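Local coordinates for protein origin of replication complex subunit 1B (Arabidopsis thaliana, PDB 5HH7) that binds replication origins as part of the plant origin recognition complex and reads the unmodified histone H3 tail through its BAH-PHD cassette, at residues Arg153-Pro158 / Arg172-Thr177; Trp149-Trp154 / Asn178-Ile183. All coordinates share one frame; numbering follows the deposited sequence.

Contact 1. Residues Arg153-Pro158 / Arg172-Thr177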
loop_
_atom_site.group_PDB
_atom_site.type_symbol
_atom_site.label_atom_id
_atom_site.label_comp_id
_atom_site.label_asym_id
_atom_site.label_seq_id
_atom_site.Cartn_x
_atom_site.Cartn_y
_atom_site.Cartn_z
ATOM N N ARG A 153 -8.931 2.152 -11.236
ATOM C CA ARG A 153 -7.724 2.262 -12.044
ATOM C C ARG A 153 -6.617 1.545 -11.287
ATOM O O ARG A 153 -6.173 2.007 -10.234
ATOM C CB ARG A 153 -7.345 3.724 -12.286
ATOM C CG ARG A 153 -6.183 3.896 -13.263
ATOM C CD ARG A 153 -5.816 5.361 -13.478
ATOM N NE ARG A 153 -4.664 5.497 -14.370
ATOM C CZ ARG A 153 -4.107 6.658 -14.705
ATOM N NH1 ARG A 153 -4.596 7.796 -14.224
ATOM N NH2 ARG A 153 -3.062 6.682 -15.524
ATOM N N TRP A 154 -6.184 0.407 -11.822
ATOM C CA TRP A 154 -5.314 -0.503 -11.083
ATOM C C TRP A 154 -3.891 0.004 -10.889
ATOM O O TRP A 154 -3.271 0.527 -11.817
ATOM C CB TRP A 154 -5.259 -1.871 -11.772
ATOM C CG TRP A 154 -6.584 -2.562 -11.880
ATOM C CD1 TRP A 154 -7.243 -2.894 -13.029
ATOM C CD2 TRP A 154 -7.413 -3.009 -10.800
ATOM N NE1 TRP A 154 -8.430 -3.521 -12.731
ATOM C CE2 TRP A 154 -8.558 -3.606 -11.369
ATOM C CE3 TRP A 154 -7.299 -2.964 -9.408
ATOM C CZ2 TRP A 154 -9.582 -4.149 -10.595
ATOM C CZ3 TRP A 154 -8.319 -3.504 -8.640
ATOM C CH2 TRP A 154 -9.443 -4.091 -9.236
ATOM N N TYR A 155 -3.376 -0.167 -9.677
ATOM C CA TYR A 155 -1.947 -0.065 -9.448
ATOM C C TYR A 155 -1.340 -1.416 -9.802
ATOM O O TYR A 155 -2.052 -2.421 -9.923
ATOM C CB TYR A 155 -1.635 0.288 -7.990
ATOM C CG TYR A 155 -1.924 1.731 -7.616
ATOM C CD1 TYR A 155 -1.024 2.743 -7.933
ATOM C CD2 TYR A 155 -3.085 2.077 -6.935
ATOM C CE1 TYR A 155 -1.275 4.061 -7.595
ATOM C CE2 TYR A 155 -3.348 3.399 -6.590
ATOM C CZ TYR A 155 -2.435 4.386 -6.923
ATOM O OH TYR A 155 -2.675 5.699 -6.588
ATOM N N MET A 156 -0.025 -1.437 -9.975
ATOM C CA MET A 156 0.686 -2.676 -10.250
ATOM C C MET A 156 2.045 -2.652 -9.558
ATOM O O MET A 156 2.753 -1.647 -9.605
ATOM C CB MET A 156 0.857 -2.875 -11.760
ATOM C CG MET A 156 1.708 -4.088 -12.149
ATOM S SD MET A 156 1.841 -4.315 -13.941
ATOM C CE MET A 156 0.183 -4.871 -14.340
ATOM N N ILE A 157 2.402 -3.751 -8.904
ATOM C CA ILE A 157 3.714 -3.857 -8.281
ATOM C C ILE A 157 4.755 -4.136 -9.364
ATOM O O ILE A 157 4.437 -4.737 -10.392
ATOM C CB ILE A 157 3.745 -4.948 -7.186
ATOM C CG1 ILE A 157 3.471 -6.328 -7.783
ATOM C CG2 ILE A 157 2.736 -4.626 -6.089
ATOM C CD1 ILE A 157 3.569 -7.458 -6.769
ATOM N N PRO A 158 5.997 -3.673 -9.151
ATOM C CA PRO A 158 7.055 -3.810 -10.160
ATOM C C PRO A 158 7.273 -5.249 -10.629
ATOM O O PRO A 158 7.536 -5.455 -11.811
ATOM C CB PRO A 158 8.299 -3.283 -9.431
ATOM C CG PRO A 158 7.755 -2.276 -8.480
ATOM C CD PRO A 158 6.441 -2.861 -8.003
ATOM N N ARG A 172 8.208 -0.201 -1.352
ATOM C CA ARG A 172 6.817 0.234 -1.248
ATOM C C ARG A 172 6.327 0.964 -2.498
ATOM O O ARG A 172 5.330 1.691 -2.450
ATOM C CB ARG A 172 6.618 1.110 -0.007
ATOM C CG ARG A 172 6.676 0.336 1.304
ATOM C CD ARG A 172 6.548 1.259 2.509
ATOM N NE ARG A 172 6.309 0.510 3.739
ATOM C CZ ARG A 172 5.108 0.120 4.155
ATOM N NH1 ARG A 172 4.984 -0.556 5.292
ATOM N NH2 ARG A 172 4.029 0.409 3.437
ATOM N N GLU A 173 7.013 0.759 -3.620
ATOM C CA GLU A 173 6.678 1.484 -4.846
ATOM C C GLU A 173 5.640 0.771 -5.712
ATOM O O GLU A 173 5.714 -0.438 -5.919
ATOM C CB GLU A 173 7.934 1.791 -5.672
ATOM C CG GLU A 173 7.650 2.650 -6.907
ATOM C CD GLU A 173 8.909 3.141 -7.593
ATOM O OE1 GLU A 173 10.009 2.658 -7.247
ATOM O OE2 GLU A 173 8.799 4.026 -8.472
ATOM N N LEU A 174 4.671 1.541 -6.205
ATOM C CA LEU A 174 3.654 1.040 -7.122
ATOM C C LEU A 174 3.686 1.861 -8.403
ATOM O O LEU A 174 4.131 3.010 -8.398
ATOM C CB LEU A 174 2.264 1.180 -6.497
ATOM C CG LEU A 174 2.044 0.524 -5.133
ATOM C CD1 LEU A 174 0.678 0.898 -4.578
ATOM C CD2 LEU A 174 2.197 -0.992 -5.245
ATOM N N TYR A 175 3.201 1.272 -9.492
ATOM C CA TYR A 175 2.950 2.007 -10.726
ATOM C C TYR A 175 1.447 2.114 -10.924
ATOM O O TYR A 175 0.718 1.163 -10.647
ATOM C CB TYR A 175 3.535 1.267 -11.925
ATOM C CG TYR A 175 5.024 1.047 -11.865
ATOM C CD1 TYR A 175 5.885 2.072 -11.490
ATOM C CD2 TYR A 175 5.572 -0.187 -12.192
ATOM C CE1 TYR A 175 7.257 1.869 -11.438
ATOM C CE2 TYR A 175 6.938 -0.399 -12.143
ATOM C CZ TYR A 175 7.775 0.631 -11.767
ATOM O OH TYR A 175 9.135 0.415 -11.724
ATOM N N LEU A 176 0.981 3.264 -11.404
ATOM C CA LEU A 176 -0.428 3.422 -11.745
ATOM C C LEU A 176 -0.645 3.067 -13.212
ATOM O O LEU A 176 -0.164 3.759 -14.103
ATOM C CB LEU A 176 -0.897 4.852 -11.474
ATOM C CG LEU A 176 -2.400 5.078 -11.671
ATOM C CD1 LEU A 176 -3.194 4.077 -10.845
ATOM C CD2 LEU A 176 -2.787 6.507 -11.305
ATOM N N THR A 177 -1.363 1.979 -13.469
ATOM C CA THR A 177 -1.533 1.522 -14.842
ATOM C C THR A 177 -2.634 2.289 -15.554
ATOM O O THR A 177 -3.335 3.108 -14.953
ATOM C CB THR A 177 -1.886 0.027 -14.902
ATOM O OG1 THR A 177 -3.248 -0.158 -14.490
ATOM C CG2 THR A 177 -0.967 -0.774 -14.001
#
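Arg153 reaches across Leu176 at about a right angle: its chain runs fully extended, with CG anti to the backbone N (chi1 -173°), and Leu176 covers one face of the guanidinium with CG and CD2. That reach brings NE to Thr177 O, 2.8 Å away, with the carbonyl oxygen close to the guanidinium plane and a nearly straight hydrogen bond (N-H...O 163°). Arg153 NH2 meets Glu216 in a salt bridge. The other branch of Leu176 serves the tyrosine beside it, CD1 sitting 3.9 Å from the centroid of the Tyr155 ring, over its face. Leu174 CB and CD1 pack against the same ring, whose OH is bonded to Asp31. Here the end of strand 148-156 pairs antiparallel with the start of strand 175-184 in the BAH domain, Met156 and Tyr175 forming a hydrogen-bonded pair closed by Met156 N to Tyr175 O (2.8 Å) and Tyr175 N to Met156 O (3.0 Å). Trp154 O is gripped twice by Thr177, from N at 2.9 Å and from OG1 at 2.8 Å. Thr177 CG2 meets Met156 CB, while past the strand end Pro158 CA lies 3.9 Å from Tyr175 CE2, whose ring is tethered through its hydroxyl to Asn169.

Contact 2. Residues Trp149-Trp154 / Asn178-Ile183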
loop_
_atom_site.group_PDB
_atom_site.type_symbol
_atom_site.label_atom_id
_atom_site.label_comp_id
_atom_site.label_asym_id
_atom_site.label_seq_id
_atom_site.Cartn_x
_atom_site.Cartn_y
_atom_site.Cartn_z
ATOM N N TRP A 149 -20.952 0.777 -7.186
ATOM C CA TRP A 149 -19.775 0.326 -7.916
ATOM C C TRP A 149 -18.738 1.436 -7.968
ATOM O O TRP A 149 -19.051 2.602 -7.734
ATOM C CB TRP A 149 -20.144 -0.008 -9.362
ATOM C CG TRP A 149 -20.977 -1.231 -9.573
ATOM C CD1 TRP A 149 -22.308 -1.381 -9.298
ATOM C CD2 TRP A 149 -20.544 -2.468 -10.151
ATOM N NE1 TRP A 149 -22.723 -2.644 -9.651
ATOM C CE2 TRP A 149 -21.658 -3.330 -10.177
ATOM C CE3 TRP A 149 -19.316 -2.934 -10.637
ATOM C CZ2 TRP A 149 -21.585 -4.630 -10.672
ATOM C CZ3 TRP A 149 -19.243 -4.226 -11.127
ATOM C CH2 TRP A 149 -20.372 -5.059 -11.141
ATOM N N ILE A 150 -17.503 1.068 -8.292
ATOM C CA ILE A 150 -16.493 2.047 -8.665
ATOM C C ILE A 150 -15.872 1.657 -9.996
ATOM O O ILE A 150 -15.927 0.493 -10.399
ATOM C CB ILE A 150 -15.333 2.134 -7.636
ATOM C CG1 ILE A 150 -14.606 0.788 -7.531
ATOM C CG2 ILE A 150 -15.831 2.608 -6.277
ATOM C CD1 ILE A 150 -13.268 0.853 -6.812
ATOM N N ARG A 151 -15.307 2.632 -10.698
ATOM C CA ARG A 151 -14.397 2.332 -11.791
ATOM C C ARG A 151 -12.993 2.381 -11.208
ATOM O O ARG A 151 -12.523 3.446 -10.806
ATOM C CB ARG A 151 -14.537 3.339 -12.933
ATOM C CG ARG A 151 -13.673 3.004 -14.145
ATOM C CD ARG A 151 -13.986 3.893 -15.337
ATOM N NE ARG A 151 -13.321 3.422 -16.552
ATOM C CZ ARG A 151 -12.450 4.137 -17.257
ATOM N NH1 ARG A 151 -12.138 5.367 -16.877
ATOM N NH2 ARG A 151 -11.899 3.625 -18.349
ATOM N N ALA A 152 -12.341 1.228 -11.139
ATOM C CA ALA A 152 -11.020 1.136 -10.539
ATOM C C ALA A 152 -9.927 1.339 -11.577
ATOM O O ALA A 152 -9.993 0.777 -12.664
ATOM C CB ALA A 152 -10.848 -0.214 -9.860
ATOM N N ARG A 153 -8.931 2.152 -11.236
ATOM C CA ARG A 153 -7.724 2.262 -12.044
ATOM C C ARG A 153 -6.617 1.545 -11.287
ATOM O O ARG A 153 -6.173 2.007 -10.234
ATOM C CB ARG A 153 -7.345 3.724 -12.286
ATOM C CG ARG A 153 -6.183 3.896 -13.263
ATOM C CD ARG A 153 -5.816 5.361 -13.478
ATOM N NE ARG A 153 -4.664 5.497 -14.370
ATOM C CZ ARG A 153 -4.107 6.658 -14.705
ATOM N NH1 ARG A 153 -4.596 7.796 -14.224
ATOM N NH2 ARG A 153 -3.062 6.682 -15.524
ATOM N N TRP A 154 -6.184 0.407 -11.822
ATOM C CA TRP A 154 -5.314 -0.503 -11.083
ATOM C C TRP A 154 -3.891 0.004 -10.889
ATOM O O TRP A 154 -3.271 0.527 -11.817
ATOM C CB TRP A 154 -5.259 -1.871 -11.772
ATOM C CG TRP A 154 -6.584 -2.562 -11.880
ATOM C CD1 TRP A 154 -7.243 -2.894 -13.029
ATOM C CD2 TRP A 154 -7.413 -3.009 -10.800
ATOM N NE1 TRP A 154 -8.430 -3.521 -12.731
ATOM C CE2 TRP A 154 -8.558 -3.606 -11.369
ATOM C CE3 TRP A 154 -7.299 -2.964 -9.408
ATOM C CZ2 TRP A 154 -9.582 -4.149 -10.595
ATOM C CZ3 TRP A 154 -8.319 -3.504 -8.640
ATOM C CH2 TRP A 154 -9.443 -4.091 -9.236
ATOM N N ASN A 178 -2.779 2.013 -16.846
ATOM C CA ASN A 178 -3.912 2.495 -17.613
ATOM C C ASN A 178 -4.930 1.379 -17.818
ATOM O O ASN A 178 -5.681 1.379 -18.793
ATOM C CB ASN A 178 -3.447 3.071 -18.950
ATOM C CG ASN A 178 -2.567 4.294 -18.776
ATOM O OD1 ASN A 178 -2.795 5.113 -17.882
ATOM N ND2 ASN A 178 -1.549 4.422 -19.624
ATOM N N ASP A 179 -4.931 0.422 -16.894
ATOM C CA ASP A 179 -5.941 -0.629 -16.858
ATOM C C ASP A 179 -7.081 -0.196 -15.942
ATOM O O ASP A 179 -6.841 0.228 -14.810
ATOM C CB ASP A 179 -5.343 -1.935 -16.330
ATOM C CG ASP A 179 -4.468 -2.641 -17.352
ATOM O OD1 ASP A 179 -4.156 -2.038 -18.403
ATOM O OD2 ASP A 179 -4.087 -3.805 -17.096
ATOM N N PHE A 180 -8.313 -0.309 -16.429
ATOM C CA PHE A 180 -9.495 0.050 -15.646
ATOM C C PHE A 180 -10.487 -1.108 -15.587
ATOM O O PHE A 180 -10.529 -1.943 -16.490
ATOM C CB PHE A 180 -10.209 1.258 -16.254
ATOM C CG PHE A 180 -9.395 2.522 -16.262
ATOM C CD1 PHE A 180 -8.429 2.736 -17.233
ATOM C CD2 PHE A 180 -9.626 3.512 -15.323
ATOM C CE1 PHE A 180 -7.693 3.905 -17.251
ATOM C CE2 PHE A 180 -8.895 4.685 -15.337
ATOM C CZ PHE A 180 -7.928 4.882 -16.305
ATOM N N ALA A 181 -11.300 -1.142 -14.536
ATOM C CA ALA A 181 -12.338 -2.161 -14.414
ATOM C C ALA A 181 -13.494 -1.699 -13.535
ATOM O O ALA A 181 -13.306 -0.911 -12.604
ATOM C CB ALA A 181 -11.752 -3.454 -13.867
ATOM N N ASP A 182 -14.687 -2.196 -13.841
ATOM C CA ASP A 182 -15.849 -1.982 -12.990
ATOM C C ASP A 182 -15.818 -2.984 -11.848
ATOM O O ASP A 182 -15.764 -4.193 -12.070
ATOM C CB ASP A 182 -17.147 -2.125 -13.784
ATOM C CG ASP A 182 -17.292 -1.067 -14.862
ATOM O OD1 ASP A 182 -16.467 -0.130 -14.899
ATOM O OD2 ASP A 182 -18.243 -1.169 -15.667
ATOM N N ILE A 183 -15.852 -2.467 -10.626
ATOM C CA ILE A 183 -15.722 -3.279 -9.426
ATOM C C ILE A 183 -16.791 -2.871 -8.419
ATOM O O ILE A 183 -16.993 -1.685 -8.172
ATOM C CB ILE A 183 -14.333 -3.076 -8.781
ATOM C CG1 ILE A 183 -13.223 -3.583 -9.706
ATOM C CG2 ILE A 183 -14.255 -3.766 -7.429
ATOM C CD1 ILE A 183 -13.103 -5.093 -9.756
#
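Trp154 lays its indole along the second strand, touching Ala181 and Ile183 in the tightly packed half of this contact. Its CZ2 is 3.7 Å from Ile183 CD1, which lies at the ring edge, while NE1 comes within 3.5 Å of Ala181 CB. On the same sheet face Ile183 also meets Ala152 CB and, through its own CB, Ile150 CG1. Val34 of strand 31-34 touches both Trp154 and Ile183, and Trp132 meets the indole from the neighbouring strand, so this side is closed over by the domain core.

The face bearing Arg151, Arg153, Phe180 and Asp182 is less deeply buried and much more polar. Arg151 was modelled in two conformers; in the one described, Phe180 is sandwiched. The guanidinium then lies flat on one ring face, planes 6° and centres 3.9 Å apart, an off-centre cation-pi contact reached by an extended chain (chi1 -176°), with NH1 salt-bridged to Asp137. The aliphatic part of Arg153 covers the opposite face, CG being 3.9 Å from the ring centroid. Farther out, Arg153 NH2 makes a weak hydrogen bond to Asn178 OD1 (2.8 Å); it is also salt-bridged to Glu216, which accepts from Asn178 ND2 as Asp218 does, while NE is held by Thr177 O. Asp182 OD2 forms a salt bridge with Arg13, and its CB lies beside Trp149.

Between the two faces the backbones are stitched evenly: Ile150 and Ile183 exchange two bonds, Ala152 and Ala181 two more, and Trp154 N reaches Asp179 O at 3.1 Å. Alternating hydrogen-bonded and non-hydrogen-bonded pairs, with an apolar face inward and a mixed face of arginines, aspartate and Phe180 outward, mark an amphipathic antiparallel strand pair in the beta-rich core of the BAH domain.

How the contacts relate
From the N terminus, strand 148-156 passes first through contact 2 and then contact 1, sharing Arg153 and Trp154 between them. Beyond it the chain makes a connection without helix or strand and returns through 172-177, so contact 1 closes the inner loop. The returning strand turns a corner at Asn178 and runs on through 178-183, where contact 2 closes the wider loop. Contact 1 is thus nested inside contact 2, their centres about 13 Å apart. The pairing shifts by two residues across the break at Asn178, where Trp154 bonds through O to Thr177 and through N to Asp179. Strands 132-142 and 210-218 flank this pair in the larger curled sheet of the BAH domain.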